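Local coordinates for protein amphiphysin (Drosophila melanogaster, PDB 1URU) that probably binds curved membranes through its dimeric, crescent-shaped BAR domain, sensing or promoting membrane curvature during endocytosis, at residues L105-V117 against N207-E221. Numbering follows the deposited sequence.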
# COMPACT_ATOMS: atom_id res chain seq x y z
N LEU A 105 -10.70 -0.67 10.60
CA LEU A 105 -9.47 0.02 11.01
C LEU A 105 -8.82 0.65 9.79
O LEU A 105 -8.36 1.79 9.84
CB LEU A 105 -8.48 -0.92 11.65
CG LEU A 105 -8.91 -1.53 12.97
CD1 LEU A 105 -7.92 -2.62 13.37
CD2 LEU A 105 -8.98 -0.49 14.06
N TRP A 106 -8.77 -0.11 8.70
CA TRP A 106 -8.19 0.40 7.48
C TRP A 106 -8.97 1.62 7.02
O TRP A 106 -8.39 2.55 6.45
CB TRP A 106 -8.20 -0.66 6.37
CG TRP A 106 -6.97 -1.57 6.28
CD1 TRP A 106 -6.84 -2.84 6.78
CD2 TRP A 106 -5.72 -1.27 5.63
NE1 TRP A 106 -5.60 -3.35 6.48
CE2 TRP A 106 -4.89 -2.41 5.77
CE3 TRP A 106 -5.22 -0.17 4.93
CZ2 TRP A 106 -3.59 -2.48 5.24
CZ3 TRP A 106 -3.92 -0.23 4.40
CH2 TRP A 106 -3.13 -1.38 4.56
N ALA A 107 -10.27 1.65 7.27
CA ALA A 107 -11.06 2.81 6.88
C ALA A 107 -10.93 4.04 7.80
O ALA A 107 -11.00 5.16 7.29
CB ALA A 107 -12.50 2.42 6.71
N ASP A 108 -10.77 3.87 9.13
CA ASP A 108 -10.46 5.00 10.01
C ASP A 108 -9.15 5.59 9.48
O ASP A 108 -9.10 6.77 9.13
CB ASP A 108 -10.27 4.66 11.51
CG ASP A 108 -11.34 3.74 12.07
OD1 ASP A 108 -12.44 3.71 11.49
OD2 ASP A 108 -11.16 3.00 13.10
N PHE A 109 -8.12 4.75 9.44
CA PHE A 109 -6.78 5.09 8.99
C PHE A 109 -6.84 5.96 7.74
O PHE A 109 -6.36 7.08 7.76
CB PHE A 109 -5.96 3.80 8.75
CG PHE A 109 -4.51 4.03 8.39
CD1 PHE A 109 -3.69 4.83 9.18
CD2 PHE A 109 -3.96 3.44 7.25
CE1 PHE A 109 -2.34 5.04 8.83
CE2 PHE A 109 -2.64 3.63 6.90
CZ PHE A 109 -1.82 4.43 7.68
N ALA A 110 -7.49 5.48 6.69
CA ALA A 110 -7.53 6.22 5.42
C ALA A 110 -8.38 7.51 5.48
O ALA A 110 -8.14 8.43 4.71
CB ALA A 110 -8.02 5.31 4.28
N HIS A 111 -9.37 7.54 6.37
CA HIS A 111 -10.23 8.72 6.59
C HIS A 111 -9.38 9.76 7.30
O HIS A 111 -9.25 10.90 6.83
CB HIS A 111 -11.51 8.33 7.38
CG HIS A 111 -12.28 9.49 7.98
ND1 HIS A 111 -13.15 10.28 7.25
CD2 HIS A 111 -12.35 9.95 9.25
CE1 HIS A 111 -13.70 11.19 8.04
NE2 HIS A 111 -13.23 11.01 9.26
N LYS A 112 -8.79 9.34 8.41
CA LYS A 112 -7.97 10.20 9.22
C LYS A 112 -6.80 10.79 8.40
O LYS A 112 -6.43 11.94 8.62
CB LYS A 112 -7.46 9.45 10.45
CG LYS A 112 -8.52 9.02 11.47
CD LYS A 112 -7.82 8.39 12.67
CE LYS A 112 -8.75 7.80 13.74
NZ LYS A 112 -8.18 6.49 14.31
N LEU A 113 -6.25 10.03 7.45
CA LEU A 113 -5.11 10.52 6.65
C LEU A 113 -5.59 11.60 5.67
O LEU A 113 -5.02 12.68 5.62
CB LEU A 113 -4.40 9.40 5.87
CG LEU A 113 -3.58 8.33 6.60
CD1 LEU A 113 -3.03 7.38 5.60
CD2 LEU A 113 -2.45 8.92 7.40
N GLY A 114 -6.62 11.30 4.90
CA GLY A 114 -7.13 12.22 3.89
C GLY A 114 -7.98 13.37 4.40
O GLY A 114 -8.37 14.24 3.60
N ASP A 115 -8.25 13.39 5.70
CA ASP A 115 -9.11 14.40 6.31
C ASP A 115 -8.36 15.15 7.41
O ASP A 115 -7.92 16.27 7.19
CB ASP A 115 -10.40 13.77 6.84
CG ASP A 115 -11.32 14.79 7.50
OD1 ASP A 115 -12.47 14.42 7.86
OD2 ASP A 115 -11.00 15.97 7.69
N GLN A 116 -8.23 14.53 8.58
CA GLN A 116 -7.56 15.16 9.72
C GLN A 116 -6.10 15.58 9.41
O GLN A 116 -5.71 16.67 9.77
CB GLN A 116 -7.60 14.25 10.96
CG GLN A 116 -8.88 14.34 11.80
CD GLN A 116 -10.12 13.76 11.09
OE1 GLN A 116 -10.20 12.56 10.82
NE2 GLN A 116 -11.07 14.63 10.77
N VAL A 117 -5.33 14.74 8.71
CA VAL A 117 -3.91 15.03 8.46
C VAL A 117 -3.74 15.88 7.24
O VAL A 117 -2.95 16.82 7.24
CB VAL A 117 -3.03 13.78 8.22
CG1 VAL A 117 -1.57 14.19 8.18
CG2 VAL A 117 -3.23 12.72 9.27
N ASN A 207 0.78 18.76 12.74
CA ASN A 207 0.49 17.84 11.64
C ASN A 207 1.06 16.47 11.88
O ASN A 207 0.36 15.47 11.78
CB ASN A 207 1.02 18.36 10.29
CG ASN A 207 0.15 17.90 9.08
OD1 ASN A 207 -1.08 17.84 9.14
ND2 ASN A 207 0.81 17.60 7.98
N LEU A 208 2.34 16.41 12.21
CA LEU A 208 2.97 15.14 12.57
C LEU A 208 2.35 14.46 13.81
O LEU A 208 2.33 13.26 13.87
CB LEU A 208 4.48 15.32 12.73
CG LEU A 208 5.25 15.83 11.49
CD1 LEU A 208 6.72 15.91 11.76
CD2 LEU A 208 5.02 14.91 10.31
N GLN A 209 1.83 15.22 14.77
CA GLN A 209 1.20 14.61 15.96
C GLN A 209 -0.02 13.86 15.51
O GLN A 209 -0.23 12.72 15.91
CB GLN A 209 0.78 15.67 17.00
CG GLN A 209 0.29 15.15 18.39
CD GLN A 209 -0.98 14.21 18.39
OE1 GLN A 209 -2.13 14.66 18.27
NE2 GLN A 209 -0.73 12.90 18.56
N THR A 210 -0.83 14.50 14.68
CA THR A 210 -2.00 13.84 14.07
C THR A 210 -1.59 12.63 13.24
O THR A 210 -2.19 11.56 13.38
CB THR A 210 -2.76 14.82 13.15
OG1 THR A 210 -2.98 16.07 13.80
CG2 THR A 210 -4.16 14.33 12.85
N LEU A 211 -0.59 12.80 12.38
CA LEU A 211 -0.14 11.74 11.48
C LEU A 211 0.38 10.57 12.29
O LEU A 211 -0.00 9.44 12.04
CB LEU A 211 0.95 12.21 10.52
CG LEU A 211 1.65 11.11 9.70
CD1 LEU A 211 0.65 10.36 8.84
CD2 LEU A 211 2.77 11.67 8.85
N PHE A 212 1.23 10.83 13.26
CA PHE A 212 1.91 9.74 13.97
C PHE A 212 0.99 8.95 14.88
O PHE A 212 1.18 7.77 15.05
CB PHE A 212 3.12 10.27 14.72
CG PHE A 212 4.25 10.67 13.81
CD1 PHE A 212 5.24 11.54 14.27
CD2 PHE A 212 4.33 10.20 12.50
CE1 PHE A 212 6.30 11.91 13.44
CE2 PHE A 212 5.38 10.57 11.67
CZ PHE A 212 6.37 11.44 12.15
N ALA A 213 -0.01 9.63 15.42
CA ALA A 213 -1.05 9.04 16.25
C ALA A 213 -2.01 8.19 15.43
O ALA A 213 -2.55 7.19 15.91
CB ALA A 213 -1.82 10.16 16.94
N THR A 214 -2.27 8.63 14.20
CA THR A 214 -3.17 7.94 13.31
C THR A 214 -2.54 6.63 12.94
O THR A 214 -3.20 5.57 12.98
CB THR A 214 -3.40 8.80 12.05
OG1 THR A 214 -4.01 10.04 12.44
CG2 THR A 214 -4.39 8.18 11.09
N GLU A 215 -1.25 6.71 12.62
CA GLU A 215 -0.43 5.56 12.31
C GLU A 215 -0.38 4.62 13.51
O GLU A 215 -0.63 3.44 13.39
CB GLU A 215 0.98 5.98 11.91
CG GLU A 215 1.07 6.82 10.65
CD GLU A 215 1.24 6.00 9.37
OE1 GLU A 215 0.89 4.82 9.33
OE2 GLU A 215 1.73 6.57 8.39
N GLN A 216 -0.08 5.17 14.68
CA GLN A 216 0.07 4.36 15.89
C GLN A 216 -1.19 3.55 16.15
O GLN A 216 -1.13 2.35 16.36
CB GLN A 216 0.40 5.26 17.10
CG GLN A 216 -0.26 4.90 18.46
CD GLN A 216 0.23 3.59 19.04
OE1 GLN A 216 1.43 3.33 19.06
NE2 GLN A 216 -0.70 2.77 19.50
N VAL A 217 -2.33 4.22 16.14
CA VAL A 217 -3.59 3.58 16.49
C VAL A 217 -3.89 2.47 15.48
O VAL A 217 -4.17 1.35 15.88
CB VAL A 217 -4.73 4.62 16.60
CG1 VAL A 217 -6.09 4.01 16.30
CG2 VAL A 217 -4.72 5.26 17.98
N PHE A 218 -3.80 2.78 14.18
CA PHE A 218 -4.03 1.80 13.10
C PHE A 218 -3.14 0.57 13.22
O PHE A 218 -3.61 -0.56 13.08
CB PHE A 218 -3.78 2.45 11.74
CG PHE A 218 -3.60 1.48 10.62
CD1 PHE A 218 -4.69 0.79 10.11
CD2 PHE A 218 -2.34 1.25 10.07
CE1 PHE A 218 -4.54 -0.11 9.06
CE2 PHE A 218 -2.18 0.36 9.01
CZ PHE A 218 -3.28 -0.32 8.51
N HIS A 219 -1.86 0.78 13.48
CA HIS A 219 -0.92 -0.31 13.49
C HIS A 219 -1.09 -1.19 14.73
O HIS A 219 -0.94 -2.39 14.66
CB HIS A 219 0.50 0.24 13.36
CG HIS A 219 0.91 0.51 11.95
ND1 HIS A 219 0.96 -0.48 11.00
CD2 HIS A 219 1.26 1.66 11.32
CE1 HIS A 219 1.33 0.05 9.84
NE2 HIS A 219 1.54 1.34 10.02
N ASN A 220 -1.43 -0.57 15.85
CA ASN A 220 -1.52 -1.26 17.12
C ASN A 220 -2.83 -2.04 17.23
O ASN A 220 -2.85 -3.15 17.76
CB ASN A 220 -1.43 -0.24 18.25
CG ASN A 220 -1.66 -0.86 19.59
OD1 ASN A 220 -2.56 -0.46 20.30
ND2 ASN A 220 -0.86 -1.86 19.94
N GLU A 221 -3.91 -1.46 16.73
CA GLU A 221 -5.18 -2.20 16.68
C GLU A 221 -5.09 -3.31 15.65
O GLU A 221 -5.39 -4.44 15.97
CB GLU A 221 -6.37 -1.27 16.38
CG GLU A 221 -6.71 -0.24 17.45
CD GLU A 221 -6.72 -0.81 18.86
OE1 GLU A 221 -7.28 -1.91 19.07
OE2 GLU A 221 -6.15 -0.14 19.75
O HOH W 1 -5.80 5.31 12.49
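Knobs-into-holes packing between two antiparallel helices of the BAR-domain coiled coil is built from Thr214, which drops among Phe109, Lys112, Leu113 and Val117, and from Val117, which answers from the other helix and sits among Asn207, Thr210, Leu211 and Thr214. The segment axes approach to 9.5 Å and run at 173° to each other, a near-antiparallel course that lets the two side chains interlock from opposite sides. Thr214 divides its two branches: CG2, anti to the backbone N, lies against Lys112 CB (3.4 Å), while OG1 turns back to its own helix and bonds to Thr210 O. That oxygen also takes the amide of Thr214, the two donors coming from opposite faces of the carbonyl plane. The bond gives the hydroxyl a partner within its own helix, and CG2 is left to face Lys112. Lys112 slides past the threonine in the opposite direction, and a water joins its NZ to Thr214 O.

Further along, the filling becomes aromatic. Phe109 and Phe218 both hold CG anti to the backbone N, which sends each ring into the interface, where they form an offset stack with centroids 4.0 Å apart and planes at 9°. Leu113 CD1 covers the other face of Phe109, and Glu215 brings its carboxylate to that ring's edge, OE1 lying 3.2 Å from Phe109 CZ. Phe218 in turn points its edge at Trp106, CZ standing 3.7 Å above the indole plane, a T-shaped pair. Leu105 closes this end, its two methyls against Glu221 CB.

Helix 35-84 lies against the same cluster, with Val67 touching Phe109 and Gln71 and Ser74 touching Trp106; beyond helix 172-239 comes the second subunit, whose His219 meets His219 of this chain across the dimer interface.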